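Local coordinates for protein endoglucanase (PDB 1DYS) that hydrolyses internal beta-1,4-glucosidic bonds of cellulose as a family 6 endoglucanase, taking part in the recycling of plant biomass, at residues 197-200 / 201-205; 153-156 / 157-161; 25-28 / 29-33; 38-41 / 42-46; 59-62 / 63-66. All blocks are in the same frame, centred on the assembly; numbering follows the deposited sequence. Where two conformers were deposited one is given.

Interaction 1: 197-200 / 201-205; sequences AQEV and ATILQ
The flat carbonyl group of Q198 meets T202 on both of its faces: T202 N donates to Q198 O at 2.9 Å from one side of the plane, and T202 OG1 donates to the same oxygen at 3.1 Å from the opposite side, standing well above the plane. The hydroxyl gets there because OG1 lies anti to its own carbonyl carbon (chi1 -63°), next to the backbone N, which brings it over the carbonyl one turn earlier. The Q198 chain bends at its second torsion and its amide crosses T202 at a slant, NE2 stopping 3.5 Å from T202 OG1, while OE1 accepts from R257. The carboxylate of E199 looks elsewhere: its OE2 is held by R156 and Q160 of helix 150-169. The backbone carbonyl of E199 accepts from I203 N, and I203 CG1 lies 3.4 Å from E199 O. On the apolar side V200 and L204 run side by side and point the same way, V200 CG1 touching L204 CD1 at 3.9 Å. V200 and I203 also pack on helix 140-146, and L204 reaches I167 of helix 150-169. The arrangement is that of an amphipathic helix of the distorted beta/alpha barrel of family 6 glycoside hydrolases, with a threonine hydroxyl bonded to the carbonyl one turn earlier.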
# COMPACT_ATOMS: atom_id res chain seq x y z
N ALA A 197 -27.09 13.50 -5.53
CA ALA A 197 -27.27 14.88 -5.12
C ALA A 197 -27.63 15.05 -3.66
O ALA A 197 -27.23 16.02 -3.03
CB ALA A 197 -28.35 15.55 -5.99
N GLN A 198 -28.38 14.09 -3.12
CA GLN A 198 -28.79 14.11 -1.72
C GLN A 198 -27.57 13.97 -0.82
O GLN A 198 -27.42 14.63 0.20
CB GLN A 198 -29.81 12.99 -1.44
CG GLN A 198 -30.28 13.00 0.03
CD GLN A 198 -30.97 14.35 0.27
OE1 GLN A 198 -31.94 14.62 -0.44
NE2 GLN A 198 -30.47 15.18 1.17
N GLU A 199 -26.68 13.05 -1.24
CA GLU A 199 -25.43 12.86 -0.49
C GLU A 199 -24.60 14.12 -0.44
O GLU A 199 -24.07 14.49 0.63
CB GLU A 199 -24.63 11.71 -1.09
CG GLU A 199 -23.88 10.84 -0.11
CD GLU A 199 -24.53 10.61 1.23
OE1 GLU A 199 -25.76 10.44 1.35
OE2 GLU A 199 -23.75 10.60 2.23
N VAL A 200 -24.44 14.82 -1.57
CA VAL A 200 -23.73 16.09 -1.60
C VAL A 200 -24.45 17.12 -0.73
O VAL A 200 -23.79 17.86 -0.01
CB VAL A 200 -23.62 16.55 -3.07
CG1 VAL A 200 -23.08 17.95 -3.18
CG2 VAL A 200 -22.76 15.55 -3.86
N ALA A 201 -25.80 17.17 -0.82
CA ALA A 201 -26.47 18.16 0.02
C ALA A 201 -26.19 17.87 1.50
O ALA A 201 -25.93 18.83 2.24
CB ALA A 201 -27.96 18.28 -0.25
N THR A 202 -26.30 16.64 1.94
CA THR A 202 -26.04 16.28 3.34
C THR A 202 -24.63 16.63 3.76
O THR A 202 -24.44 17.16 4.85
CB THR A 202 -26.31 14.78 3.55
OG1 THR A 202 -27.69 14.54 3.28
CG2 THR A 202 -25.94 14.32 4.94
N ILE A 203 -23.63 16.30 2.94
CA ILE A 203 -22.25 16.64 3.25
C ILE A 203 -22.01 18.14 3.34
O ILE A 203 -21.25 18.58 4.21
CB ILE A 203 -21.27 16.05 2.20
CG1 ILE A 203 -21.20 14.55 2.50
CG2 ILE A 203 -19.91 16.70 2.19
CD1 ILE A 203 -20.71 13.73 1.34
N LEU A 204 -22.60 18.92 2.45
CA LEU A 204 -22.42 20.37 2.49
C LEU A 204 -23.06 20.98 3.73
O LEU A 204 -22.50 21.91 4.34
CB LEU A 204 -22.99 21.00 1.21
CG LEU A 204 -22.08 20.78 -0.02
CD1 LEU A 204 -22.71 21.35 -1.27
CD2 LEU A 204 -20.74 21.45 0.22
N GLN A 205 -24.21 20.45 4.15
CA GLN A 205 -24.81 20.95 5.40
C GLN A 205 -23.83 20.77 6.57
O GLN A 205 -23.66 21.69 7.36
CB GLN A 205 -26.10 20.23 5.75
CG GLN A 205 -27.21 20.36 4.73
CD GLN A 205 -28.41 19.52 5.14
OE1 GLN A 205 -28.98 18.75 4.36
NE2 GLN A 205 -28.80 19.67 6.40

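Interaction 2: 153-156 / 157-161; sequences RNAR and GPQQE
R156, A155 and Q160 carry this one-turn contact, which lies on a proline-kinked part of helix 150-169. The chain of R156 runs extended from CG to NE after leaving with CG anti to the backbone N (chi1 177°), and its guanidinium receives Q160 NE2 over one face. R156 NH1 and Q160 NE2 come within 3.0 Å, yet both are donors and do not bond each other; R156 NH1 instead makes a salt bridge with OE2 of E199 in helix 190-207, to which Q160 NE2 probably bonds as well. Guanidinium and amide planes are turned 65° apart. An alanine in place of R156 would probably leave the E199 carboxylate without its salt-bridge mate and uncover the Q160 amide. In the backbone, Q160 N donates to R156 O at 3.0 Å. One position back, A155 O accepts from Q159 N at 2.9 Å and also has P158 CD at 3.3 Å and Q159 CG at 3.2 Å beside it. The methyl of A155 lies 3.9 Å from Q159 CD, whose amide continues to the carbonyl of P89, in the direction of the active site; A155 and P158 both pack on L104. The kink arises where P158, having no N-H, and G157 make no helical bond to the preceding turn. There a water fills in, accepting from G157 N at 2.8 Å and donating to R153 O at 3.1 Å.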
# COMPACT_ATOMS: atom_id res chain seq x y z
N ARG A 153 -21.97 0.81 5.95
CA ARG A 153 -23.08 1.43 6.70
C ARG A 153 -22.61 1.94 8.05
O ARG A 153 -23.01 3.00 8.55
CB ARG A 153 -24.22 0.40 6.83
CG ARG A 153 -24.96 0.16 5.53
CD ARG A 153 -26.29 -0.57 5.73
NE ARG A 153 -26.14 -2.00 6.04
CZ ARG A 153 -26.42 -2.50 7.25
NH1 ARG A 153 -26.87 -1.72 8.22
NH2 ARG A 153 -26.22 -3.79 7.40
N ASN A 154 -21.67 1.22 8.65
CA ASN A 154 -21.04 1.59 9.89
C ASN A 154 -20.13 2.81 9.76
O ASN A 154 -19.80 3.40 10.78
CB ASN A 154 -20.15 0.45 10.41
CG ASN A 154 -20.82 -0.19 11.62
OD1 ASN A 154 -20.86 0.43 12.68
ND2 ASN A 154 -21.31 -1.40 11.42
N ALA A 155 -19.61 3.07 8.58
CA ALA A 155 -18.68 4.15 8.31
C ALA A 155 -19.33 5.43 7.80
O ALA A 155 -18.75 6.52 7.80
CB ALA A 155 -17.73 3.64 7.21
N ARG A 156 -20.57 5.30 7.34
CA ARG A 156 -21.31 6.37 6.67
C ARG A 156 -21.28 7.68 7.44
O ARG A 156 -20.80 8.71 6.95
CB ARG A 156 -22.75 5.91 6.41
CG ARG A 156 -23.67 6.97 5.76
CD ARG A 156 -24.98 6.40 5.31
NE ARG A 156 -25.78 6.98 4.27
CZ ARG A 156 -25.54 7.77 3.26
NH1 ARG A 156 -24.31 8.21 3.07
NH2 ARG A 156 -26.51 8.17 2.44
N GLY A 157 -21.80 7.69 8.66
CA GLY A 157 -21.88 8.84 9.54
C GLY A 157 -20.60 9.63 9.68
O GLY A 157 -20.41 10.80 9.31
N PRO A 158 -19.56 8.97 10.22
CA PRO A 158 -18.25 9.55 10.41
C PRO A 158 -17.63 9.97 9.08
O PRO A 158 -16.92 11.00 9.00
CB PRO A 158 -17.40 8.46 11.11
CG PRO A 158 -18.50 7.64 11.79
CD PRO A 158 -19.65 7.63 10.79
N GLN A 159 -17.89 9.24 8.01
CA GLN A 159 -17.25 9.65 6.73
C GLN A 159 -17.85 10.95 6.23
O GLN A 159 -17.15 11.83 5.71
CB GLN A 159 -17.26 8.55 5.69
CG GLN A 159 -16.31 7.40 5.96
CD GLN A 159 -16.39 6.37 4.84
OE1 GLN A 159 -17.39 6.27 4.14
NE2 GLN A 159 -15.33 5.61 4.66
N GLN A 160 -19.15 11.15 6.44
CA GLN A 160 -19.79 12.41 6.04
C GLN A 160 -19.21 13.56 6.85
O GLN A 160 -18.90 14.64 6.35
CB GLN A 160 -21.30 12.38 6.18
CG GLN A 160 -22.01 11.41 5.23
CD GLN A 160 -23.50 11.39 5.51
OE1 GLN A 160 -23.96 11.89 6.54
NE2 GLN A 160 -24.31 10.80 4.65
N GLU A 161 -19.02 13.31 8.16
CA GLU A 161 -18.40 14.31 9.03
C GLU A 161 -16.96 14.59 8.60
O GLU A 161 -16.53 15.74 8.60
CB GLU A 161 -18.43 13.84 10.49
CG GLU A 161 -17.70 14.81 11.41
CD GLU A 161 -17.85 14.48 12.89
OE1 GLU A 161 -18.75 13.67 13.22
OE2 GLU A 161 -17.09 15.02 13.71
O HOH W 1 -23.07 5.64 10.11

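Interaction 3: 25-28 / 29-33; sequences RQAF and LSRGD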
# COMPACT_ATOMS: atom_id res chain seq x y z
N ARG A 25 10.01 6.82 -22.07
CA ARG A 25 10.73 7.50 -23.13
C ARG A 25 12.01 6.72 -23.44
O ARG A 25 12.18 6.48 -24.63
CB ARG A 25 11.15 8.91 -22.72
CG ARG A 25 11.30 9.82 -23.94
CD ARG A 25 11.84 11.18 -23.39
NE ARG A 25 13.20 10.80 -22.97
CZ ARG A 25 14.15 10.74 -23.92
NH1 ARG A 25 13.98 11.07 -25.19
NH2 ARG A 25 15.30 10.30 -23.48
N GLN A 26 12.77 6.32 -22.43
CA GLN A 26 13.93 5.46 -22.73
C GLN A 26 13.56 4.17 -23.44
O GLN A 26 14.25 3.74 -24.38
CB GLN A 26 14.63 5.11 -21.40
CG GLN A 26 15.31 6.34 -20.78
CD GLN A 26 15.70 6.10 -19.34
OE1 GLN A 26 15.97 7.00 -18.54
NE2 GLN A 26 15.73 4.85 -18.89
N ALA A 27 12.49 3.47 -23.06
CA ALA A 27 12.08 2.21 -23.67
C ALA A 27 11.77 2.37 -25.15
O ALA A 27 12.25 1.61 -26.01
CB ALA A 27 10.90 1.59 -22.93
N PHE A 28 11.01 3.40 -25.52
CA PHE A 28 10.70 3.67 -26.91
C PHE A 28 11.98 3.99 -27.67
O PHE A 28 12.22 3.38 -28.71
CB PHE A 28 9.72 4.83 -27.05
CG PHE A 28 8.28 4.43 -26.85
CD1 PHE A 28 7.69 3.39 -27.55
CD2 PHE A 28 7.55 5.12 -25.88
CE1 PHE A 28 6.37 3.04 -27.32
CE2 PHE A 28 6.21 4.77 -25.67
CZ PHE A 28 5.63 3.76 -26.37
N LEU A 29 12.83 4.87 -27.13
CA LEU A 29 14.09 5.18 -27.81
C LEU A 29 14.89 3.92 -28.12
O LEU A 29 15.35 3.72 -29.26
CB LEU A 29 14.94 6.10 -26.97
CG LEU A 29 14.95 7.59 -27.11
CD1 LEU A 29 16.11 8.18 -26.34
CD2 LEU A 29 14.91 8.05 -28.54
N SER A 30 15.00 3.00 -27.18
CA SER A 30 15.73 1.76 -27.30
C SER A 30 15.27 0.76 -28.34
O SER A 30 15.89 -0.28 -28.60
CB SER A 30 15.74 1.10 -25.91
OG SER A 30 16.42 1.99 -25.01
N ARG A 31 14.14 1.00 -28.98
CA ARG A 31 13.60 0.21 -30.07
C ARG A 31 13.59 1.06 -31.34
O ARG A 31 12.93 0.71 -32.31
CB ARG A 31 12.23 -0.35 -29.75
CG ARG A 31 12.26 -1.17 -28.46
CD ARG A 31 10.96 -1.91 -28.29
NE ARG A 31 9.78 -1.03 -28.40
CZ ARG A 31 9.06 -0.74 -27.31
NH1 ARG A 31 9.45 -1.22 -26.12
NH2 ARG A 31 8.00 0.03 -27.43
N GLY A 32 14.24 2.22 -31.28
CA GLY A 32 14.31 3.14 -32.40
C GLY A 32 13.01 3.89 -32.68
O GLY A 32 12.87 4.59 -33.69
N ASP A 33 12.07 3.81 -31.74
CA ASP A 33 10.79 4.47 -31.90
C ASP A 33 10.83 5.90 -31.37
O ASP A 33 10.51 6.22 -30.22
CB ASP A 33 9.70 3.64 -31.25
CG ASP A 33 8.30 4.16 -31.45
OD1 ASP A 33 8.12 5.22 -32.09
OD2 ASP A 33 7.36 3.48 -30.98
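F28 sets the CD1 side of its ring against two charged groups, with R31 NH2 and D33 OD2 each 3.4 Å from F28 CD1. Neither lies squarely on a face or at an edge. The R31 guanidinium is turned 75° from the ring and the D33 carboxylate 74°; the polar ends flank the phenyl on their way to other partners, R31 to Q336 and D33 to N36. On its CD2 side the ring packs on V40, and the residue also meets helix 332-340. R25 bends at its third torsion to lie alongside L29, bringing R25 NH2 to 3.7 Å from L29 CD1. The backbone carbonyl of F28 is gripped twice: R31 N at 3.1 Å and D33 N, also 3.1 Å from F28 O, approach from opposite faces of its plane. G32 N donates to L29 O at 2.7 Å, and the positive phi of G32 (73°) favours glycine. The D33 to F28 and G32 to L29 bonds, with G32 as the C-prime residue, make the Schellman motif that ends helix 15-29; D33, as N-cap, starts helix 34-46 at once, a tight connection of an antiparallel helix pair (alpha-alpha hairpin) at the surface.

Interaction 4: 38-41 / 42-46; sequences AKVK and YVQEK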
# COMPACT_ATOMS: atom_id res chain seq x y z
N ALA A 38 8.93 10.84 -28.47
CA ALA A 38 8.58 12.26 -28.54
C ALA A 38 7.21 12.50 -27.89
O ALA A 38 7.02 13.53 -27.24
CB ALA A 38 8.53 12.69 -30.00
N LYS A 39 6.30 11.55 -28.09
CA LYS A 39 4.99 11.66 -27.42
C LYS A 39 5.19 11.57 -25.90
O LYS A 39 4.48 12.33 -25.21
CB LYS A 39 4.15 10.49 -27.96
CG LYS A 39 3.52 10.80 -29.29
CD LYS A 39 3.07 9.62 -30.12
CE LYS A 39 1.74 9.05 -29.69
NZ LYS A 39 1.43 7.80 -30.48
N VAL A 40 6.04 10.69 -25.41
CA VAL A 40 6.31 10.65 -23.97
C VAL A 40 6.86 12.00 -23.49
O VAL A 40 6.41 12.57 -22.48
CB VAL A 40 7.24 9.49 -23.57
CG1 VAL A 40 7.49 9.55 -22.06
CG2 VAL A 40 6.62 8.13 -23.93
N LYS A 41 7.86 12.56 -24.21
CA LYS A 41 8.41 13.87 -23.80
C LYS A 41 7.35 14.97 -23.80
O LYS A 41 7.37 15.87 -22.96
CB LYS A 41 9.62 14.24 -24.67
CG LYS A 41 10.52 15.27 -23.99
CD LYS A 41 11.97 15.07 -24.44
CE LYS A 41 12.56 16.35 -25.00
NZ LYS A 41 12.91 17.35 -23.97
N TYR A 42 6.37 14.91 -24.68
CA TYR A 42 5.26 15.85 -24.76
C TYR A 42 4.50 15.75 -23.43
O TYR A 42 4.35 16.77 -22.77
CB TYR A 42 4.29 15.60 -25.92
CG TYR A 42 3.10 16.52 -26.03
CD1 TYR A 42 1.97 16.38 -25.26
CD2 TYR A 42 3.10 17.56 -26.96
CE1 TYR A 42 0.88 17.22 -25.36
CE2 TYR A 42 2.00 18.41 -27.09
CZ TYR A 42 0.89 18.23 -26.29
OH TYR A 42 -0.18 19.08 -26.43
N VAL A 43 4.16 14.51 -23.07
CA VAL A 43 3.48 14.37 -21.76
C VAL A 43 4.36 14.86 -20.64
O VAL A 43 3.87 15.47 -19.67
CB VAL A 43 3.05 12.90 -21.54
CG1 VAL A 43 2.39 12.68 -20.17
CG2 VAL A 43 2.13 12.48 -22.67
N GLN A 44 5.68 14.57 -20.65
CA GLN A 44 6.55 14.96 -19.57
C GLN A 44 6.65 16.46 -19.29
O GLN A 44 6.77 16.87 -18.13
CB GLN A 44 8.02 14.49 -19.83
CG GLN A 44 8.18 12.99 -19.62
CD GLN A 44 9.62 12.57 -19.91
OE1 GLN A 44 10.06 12.68 -21.05
NE2 GLN A 44 10.36 12.11 -18.91
N GLU A 45 6.59 17.25 -20.35
CA GLU A 45 6.78 18.69 -20.21
C GLU A 45 5.52 19.50 -20.35
O GLU A 45 5.50 20.63 -19.84
CB GLU A 45 7.73 19.14 -21.32
CG GLU A 45 9.02 18.35 -21.40
CD GLU A 45 10.16 19.14 -21.99
OE1 GLU A 45 9.91 19.97 -22.88
OE2 GLU A 45 11.32 18.92 -21.58
N LYS A 46 4.53 19.02 -21.08
CA LYS A 46 3.38 19.85 -21.36
C LYS A 46 2.04 19.38 -20.85
O LYS A 46 1.05 20.06 -21.17
CB LYS A 46 3.26 20.04 -22.89
CG LYS A 46 4.42 20.86 -23.45
CD LYS A 46 4.94 20.25 -24.74
CE LYS A 46 6.00 21.14 -25.36
NZ LYS A 46 7.35 21.07 -24.71
O HOH W 2 10.74 18.86 -25.43
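This is a helical contact between successive turns at the C-terminal end of helix 34-46, one side of which packs on helix 15-29 while the other carries charges. In the backbone Q44 N bonds to V40 O at 2.8 Å. Q44 sits on the packed side. Its CG, anti to the carbonyl carbon (chi1 -74°), passes 3.4 Å from V40 O, and the extended chain then lays OE1 beside the backbone of K41, 3.4 Å from K41 CA. NE2 goes outward to D22 of helix 15-29, so the amide is held at its nitrogen by another helix. An alanine at Q44 would probably leave the D22 carboxylate without this donor and open a gap beside the CA of K41. V40 and V43 both pack inward, V40 against F28 and V43 against L21 and W308. Y42 keeps its CB 3.4 Å from K39 O while the end of its side chain leads away to V47 and I346. On the outer side K41 bends at its last two torsions to bring NZ 3.3 Å from E45 OE2, a salt bridge whose hydrogen bond is weak. E45 OE1 in turn meets K46 NZ at 3.3 Å, and a water that donates to E45 OE1 at 2.9 Å also lies by K41 NZ. Two ammonium groups, of K41 and K46, thus share one carboxylate, and the long distances and exposed setting are consistent with weak, solvent-screened pairing.

Interaction 5: 59-62 / 63-66; sequences LRDI and DVAI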
# COMPACT_ATOMS: atom_id res chain seq x y z
N LEU A 59 1.96 14.13 2.49
CA LEU A 59 1.74 15.59 2.61
C LEU A 59 2.95 16.37 2.11
O LEU A 59 2.76 17.49 1.62
CB LEU A 59 1.54 15.96 4.10
CG LEU A 59 0.17 15.52 4.66
CD1 LEU A 59 0.24 15.52 6.19
CD2 LEU A 59 -0.90 16.49 4.18
N ARG A 60 4.16 15.81 2.15
CA ARG A 60 5.38 16.43 1.64
C ARG A 60 5.28 16.71 0.15
O ARG A 60 5.88 17.67 -0.31
CB ARG A 60 6.63 15.58 1.92
CG ARG A 60 6.74 14.29 1.11
CD ARG A 60 7.77 13.31 1.69
NE ARG A 60 7.50 13.00 3.07
CZ ARG A 60 8.15 12.71 4.19
NH1 ARG A 60 9.47 12.62 4.28
NH2 ARG A 60 7.40 12.52 5.28
N ASP A 61 4.48 15.92 -0.61
CA ASP A 61 4.29 16.20 -2.03
C ASP A 61 3.55 17.52 -2.24
O ASP A 61 3.66 18.09 -3.33
CB ASP A 61 3.60 15.06 -2.78
CG ASP A 61 4.61 14.02 -3.24
OD1 ASP A 61 5.83 14.26 -3.11
OD2 ASP A 61 4.22 12.94 -3.75
N ILE A 62 2.79 18.04 -1.24
CA ILE A 62 2.18 19.35 -1.45
C ILE A 62 3.28 20.42 -1.52
O ILE A 62 3.24 21.35 -2.36
CB ILE A 62 1.19 19.68 -0.32
CG1 ILE A 62 0.05 18.66 -0.31
CG2 ILE A 62 0.55 21.05 -0.51
CD1 ILE A 62 -0.89 18.87 0.87
N ASP A 63 4.29 20.31 -0.66
CA ASP A 63 5.42 21.24 -0.71
C ASP A 63 6.11 21.15 -2.07
O ASP A 63 6.46 22.18 -2.67
CB ASP A 63 6.38 21.02 0.46
CG ASP A 63 5.67 21.15 1.80
OD1 ASP A 63 4.91 22.11 2.04
OD2 ASP A 63 5.84 20.30 2.70
N VAL A 64 6.28 19.91 -2.56
CA VAL A 64 6.86 19.71 -3.88
C VAL A 64 6.04 20.43 -4.95
O VAL A 64 6.60 21.16 -5.79
CB VAL A 64 7.01 18.23 -4.27
CG1 VAL A 64 7.61 18.12 -5.67
CG2 VAL A 64 7.89 17.51 -3.26
N ALA A 65 4.71 20.22 -4.94
CA ALA A 65 3.85 20.86 -5.94
C ALA A 65 3.93 22.38 -5.88
O ALA A 65 3.99 23.11 -6.88
CB ALA A 65 2.39 20.37 -5.82
N ILE A 66 3.91 22.91 -4.66
CA ILE A 66 3.98 24.38 -4.47
C ILE A 66 5.31 24.91 -4.97
O ILE A 66 5.34 25.99 -5.57
CB ILE A 66 3.78 24.70 -2.99
CG1 ILE A 66 2.31 24.54 -2.62
CG2 ILE A 66 4.22 26.13 -2.62
CD1 ILE A 66 2.05 24.49 -1.13
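D63 points away from the preceding turn overall, yet its CB still touches it, 3.5 Å from R60 O. Its CG lies anti to the carbonyl carbon (chi1 -58°), which carries OD2 back to 4.0 Å from R60 CA; the carboxylate is then claimed by K123 of helix 108-126 in a salt bridge. V64 follows, with its backbone N donating to R60 O at 3.2 Å in the carbonyl plane. Its CG2 lies 3.9 Å from D61 OD1, valine and aspartate running side by side and pointing the same way. A65 donates from N to D61 O at 2.9 Å, and its small methyl packs on Y51 and V81 of the sheet. I66 closes the walk: its N bonds to I62 O, and its CD1 reaches I62 CG2 at 3.8 Å, an apolar contact between branched chains that cross at an angle. I62 also packs on I53, L83 and F120. R60 has NE bonded to the carbonyl of F57, whose ring it also meets in a cation-pi contact, and a salt bridge to E115 of the second subunit. The helix is the crossover of a beta-alpha-beta unit between strands 51-53 and 79-85. The chemistry implies two kinds of surface on it: I62, A65 and I66 supply apolar packing, whereas D63 and R60 spend their charges on a neighbouring helix and the second subunit.

From the N terminus the order is interaction 3, 4, 5, 2 and 1, each closing only its own helical turn or helix end; none nests in or crosses another. Interaction 3 ends helix 15-29, and interaction 4 lies on the next helix, 34-46; the two touch where R25 and F28 pack on V40 and Q44, forming an alpha-alpha pair. Interaction 5 belongs to the helix joining two sheet strands and touches none of the others. Interactions 2 and 1 lie across the chain's centre from 3 and 4, and they meet through E199 with R156 and Q160 and through T202 with Q160, binding helix 150-169 to helix 190-207.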